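Motility-associated killing factor MakB (Vibrio cholerae serotype O1, PDB 6W1W) is probably one component of a three-part cytotoxin of the alpha-pore-forming type, acting with its partner proteins against target cells. Local coordinates at residues K43-N46 / W47-E50; K233-Q236 / Q237-K241. All coordinates share one frame; numbering follows the deposited sequence.

Contact 1: residues K43-N46 / W47-E50; sequences KDPN and WLVE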
# COMPACT_ATOMS: atom_id res chain seq x y z
N LYS A 43 -1.85 37.14 -1.51
CA LYS A 43 -0.54 37.73 -1.27
C LYS A 43 0.58 36.75 -1.58
O LYS A 43 1.68 37.17 -1.95
CB LYS A 43 -0.46 38.22 0.19
CG LYS A 43 0.92 38.71 0.62
CD LYS A 43 1.40 39.89 -0.23
CE LYS A 43 2.81 40.31 0.16
NZ LYS A 43 3.30 41.43 -0.69
N ASP A 44 0.30 35.45 -1.48
CA ASP A 44 1.28 34.38 -1.65
C ASP A 44 2.41 34.57 -0.64
O ASP A 44 3.52 34.97 -1.02
CB ASP A 44 1.81 34.35 -3.09
CG ASP A 44 2.36 33.00 -3.47
OD1 ASP A 44 2.37 32.09 -2.61
OD2 ASP A 44 2.76 32.83 -4.64
N PRO A 45 2.16 34.30 0.65
CA PRO A 45 3.17 34.61 1.67
C PRO A 45 4.34 33.64 1.64
O PRO A 45 4.41 32.76 0.77
CB PRO A 45 2.38 34.49 2.98
CG PRO A 45 1.35 33.46 2.67
CD PRO A 45 0.97 33.66 1.23
N ASN A 46 5.26 33.78 2.59
CA ASN A 46 6.50 33.01 2.54
C ASN A 46 6.25 31.53 2.78
O ASN A 46 6.73 30.68 2.01
CB ASN A 46 7.52 33.56 3.55
CG ASN A 46 8.82 32.77 3.55
OD1 ASN A 46 9.09 31.99 4.46
ND2 ASN A 46 9.63 32.97 2.52
N TRP A 47 5.51 31.19 3.84
CA TRP A 47 5.33 29.78 4.19
C TRP A 47 4.77 28.98 3.03
O TRP A 47 5.08 27.79 2.90
CB TRP A 47 4.42 29.65 5.42
CG TRP A 47 2.99 30.10 5.20
CD1 TRP A 47 2.46 31.32 5.50
CD2 TRP A 47 1.91 29.32 4.66
NE1 TRP A 47 1.13 31.36 5.17
CE2 TRP A 47 0.77 30.15 4.65
CE3 TRP A 47 1.80 28.02 4.17
CZ2 TRP A 47 -0.47 29.70 4.17
CZ3 TRP A 47 0.58 27.58 3.70
CH2 TRP A 47 -0.54 28.42 3.70
N LEU A 48 3.98 29.61 2.16
CA LEU A 48 3.35 28.91 1.05
C LEU A 48 4.34 28.63 -0.08
O LEU A 48 4.36 27.52 -0.63
CB LEU A 48 2.16 29.71 0.52
CG LEU A 48 1.30 29.02 -0.54
CD1 LEU A 48 0.64 27.80 0.06
CD2 LEU A 48 0.27 29.97 -1.12
N VAL A 49 5.15 29.63 -0.44
CA VAL A 49 6.24 29.39 -1.38
C VAL A 49 7.18 28.33 -0.83
O VAL A 49 7.69 27.48 -1.56
CB VAL A 49 6.98 30.71 -1.70
CG1 VAL A 49 8.01 30.49 -2.80
CG2 VAL A 49 6.00 31.79 -2.09
N GLU A 50 7.39 28.36 0.49
CA GLU A 50 8.18 27.32 1.14
C GLU A 50 7.50 25.96 1.04
O GLU A 50 8.17 24.94 0.80
CB GLU A 50 8.42 27.70 2.60
CG GLU A 50 9.49 26.89 3.31
CD GLU A 50 9.81 27.43 4.69
OE1 GLU A 50 10.36 28.55 4.77
OE2 GLU A 50 9.50 26.75 5.69

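Contact 2: residues K233-Q236 / Q237-K241; sequences KEVQ and QDLDK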
# COMPACT_ATOMS: atom_id res chain seq x y z
N LYS A 233 -24.20 9.58 1.48
CA LYS A 233 -24.74 10.80 2.08
C LYS A 233 -23.78 11.42 3.08
O LYS A 233 -23.79 12.65 3.25
CB LYS A 233 -26.08 10.53 2.75
CG LYS A 233 -26.01 9.63 3.97
CD LYS A 233 -27.38 9.48 4.61
CE LYS A 233 -28.38 8.91 3.64
NZ LYS A 233 -27.97 7.56 3.14
N GLU A 234 -22.94 10.62 3.74
CA GLU A 234 -21.93 11.21 4.61
C GLU A 234 -20.98 12.11 3.83
O GLU A 234 -20.59 13.17 4.31
CB GLU A 234 -21.14 10.11 5.33
CG GLU A 234 -21.96 9.28 6.30
CD GLU A 234 -21.12 8.25 7.02
OE1 GLU A 234 -19.90 8.17 6.74
OE2 GLU A 234 -21.68 7.52 7.87
N VAL A 235 -20.62 11.69 2.61
CA VAL A 235 -19.74 12.52 1.78
C VAL A 235 -20.40 13.86 1.48
O VAL A 235 -19.75 14.91 1.52
CB VAL A 235 -19.38 11.77 0.48
CG1 VAL A 235 -18.56 12.66 -0.44
CG2 VAL A 235 -18.64 10.48 0.80
N GLN A 236 -21.70 13.85 1.20
CA GLN A 236 -22.41 15.08 0.91
C GLN A 236 -22.63 15.95 2.15
O GLN A 236 -22.81 17.16 2.01
CB GLN A 236 -23.74 14.78 0.23
CG GLN A 236 -23.66 14.71 -1.29
CD GLN A 236 -23.37 16.06 -1.92
OE1 GLN A 236 -23.40 17.10 -1.25
NE2 GLN A 236 -23.09 16.05 -3.22
N GLN A 237 -22.62 15.35 3.34
CA GLN A 237 -22.75 16.13 4.56
C GLN A 237 -21.42 16.78 4.96
O GLN A 237 -21.42 17.86 5.56
CB GLN A 237 -23.27 15.26 5.71
CG GLN A 237 -24.70 14.77 5.51
CD GLN A 237 -25.13 13.77 6.58
OE1 GLN A 237 -24.57 13.74 7.68
NE2 GLN A 237 -26.11 12.95 6.25
N ASP A 238 -20.30 16.12 4.65
CA ASP A 238 -18.99 16.72 4.85
C ASP A 238 -18.70 17.77 3.79
O ASP A 238 -18.11 18.82 4.08
CB ASP A 238 -17.90 15.65 4.86
CG ASP A 238 -18.01 14.72 6.06
OD1 ASP A 238 -18.58 15.15 7.09
OD2 ASP A 238 -17.53 13.57 5.98
N LEU A 239 -19.11 17.50 2.54
CA LEU A 239 -18.93 18.48 1.47
C LEU A 239 -19.68 19.78 1.77
O LEU A 239 -19.16 20.87 1.55
CB LEU A 239 -19.40 17.90 0.14
CG LEU A 239 -18.37 17.15 -0.70
CD1 LEU A 239 -19.05 16.20 -1.68
CD2 LEU A 239 -17.48 18.14 -1.44
N ASP A 240 -20.92 19.67 2.26
CA ASP A 240 -21.71 20.88 2.51
C ASP A 240 -21.21 21.61 3.75
O ASP A 240 -21.17 22.85 3.77
CB ASP A 240 -23.19 20.52 2.66
CG ASP A 240 -23.89 20.35 1.33
OD1 ASP A 240 -23.23 20.50 0.28
OD2 ASP A 240 -25.11 20.06 1.33
N LYS A 241 -20.82 20.87 4.79
CA LYS A 241 -20.29 21.49 6.00
C LYS A 241 -19.03 22.29 5.69
O LYS A 241 -18.81 23.36 6.27
CB LYS A 241 -20.02 20.42 7.05
CG LYS A 241 -19.88 20.92 8.47
CD LYS A 241 -19.56 19.76 9.41
CE LYS A 241 -20.08 20.00 10.82
NZ LYS A 241 -21.57 19.87 10.91

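Contact 1: residues K43-N46 / W47-E50
Pro45 and Trp47 meet side by side at the start of helix 46-66, their side chains pointing the same way. CG of the proline ring lies 3.3 Å from Trp47 NE1 and 3.7 Å from Trp47 CD1, an oblique van der Waals contact against the pyrrole part of the indole. The torsion of the tryptophan brings the indole alongside the proline, Trp47 CG lying between its own backbone N and carbonyl carbon (chi1 65°). Leu48 CB sits 4.0 Å above one face of the Trp47 ring, displaced toward the rim. Pro45 holds the N-cap position, and its carbonyl oxygen takes two weak bonds, from Leu48 N at 3.5 Å from Pro45 O and, straighter, from Val49 N. The first firm bond of the helix follows one residue later, from Glu50 N to Asn46 O at 2.9 Å, with the donor nearly in line with the carbonyl. Asp44, ahead of the cap, reaches over with its carboxylate to the side chains of the first turn. Asp44 OD1 approaches Leu48 CD2 at 3.3 Å and Val49 CG2 at 3.7 Å, both across at about a right angle, but its polar partner is Arg52, one turn beyond Leu48, in a salt bridge. Glu50 sets off toward the preceding residues; its carboxylate stands nearly perpendicular to the Asn46 amide, OE1 3.7 Å from Asn46 OD1 with no bond between these oxygens. Its other oxygen, OE2, is held by a salt bridge to Arg54 and a hydrogen bond with Ser145. The turn thus joins the loop after helix 9-35 to helix 46-66. Ser145 ties it to the long helix 100-151, while Pro45 and Trp47 rest on Glu252 of helix 251-270, Trp47 also reaching Thr259.

Contact 2: residues K233-Q236 / Q237-K241
Val235 and Leu239, one turn apart on helix 233-245, lie side by side and point the same way, with Val235 CG1 3.8 Å from Leu239 CD1. CG1 of the valine is anti to its backbone N (chi1 176°), which turns this methyl along the helix toward the leucine. Lys233 and Gln237 form a second side-by-side pair: the amide nitrogen NE2 of Gln237 comes to 4.0 Å from Lys233 CG, a loose contact with the aliphatic part of the lysine, whose bent chain carries its amine away. Gln236 and Asp240 are set differently. Their side chains run aslant, the amide and carboxylate planes 71° apart, and Gln236 OE1 stands 3.7 Å from Asp240 OD1, two oxygens near each other and not a bond; the bend at chi2 (-68°) brings the amide oxygen forward along the helix. Beneath these pairs runs i to i+4 backbone bonding, including Leu239 N to Val235 O at 2.9 Å, with Gln237 N shared between Lys233 O and, weakly, Glu234 O. The bond from Asp240 N to Gln236 O is longer, 3.2 Å, with its donor above the carbonyl plane. The helix is amphipathic: of its apolar face, Val235 packs on Ser173 and Ile174 of helix 157-176, and Asp238 has a weak hydrogen bond with Ser173, while Leu239 meets Thr347 and Asn350 in the loop between strands 338-346 and 351-354.

Overall arrangement
Both contacts are local and partly buried, lying well out from the centre of the chain; their centres are about 30 Å apart and they do not touch. Contact 1 is a loop-to-helix junction at the start of helix 46-66, with proline against tryptophan and weak first backbone bonds, while its carboxylates are paired with arginines. Contact 2 lies within a helix, where one-turn spacing sets Val235 beside Leu239 on the buried face and polar pairs toward the surface, over mostly i to i+4 bonds. They share no element: 43-50 faces helices 100-151 and 251-270, whereas 233-241 lies on helix 157-176 and the loop before strand 351-354.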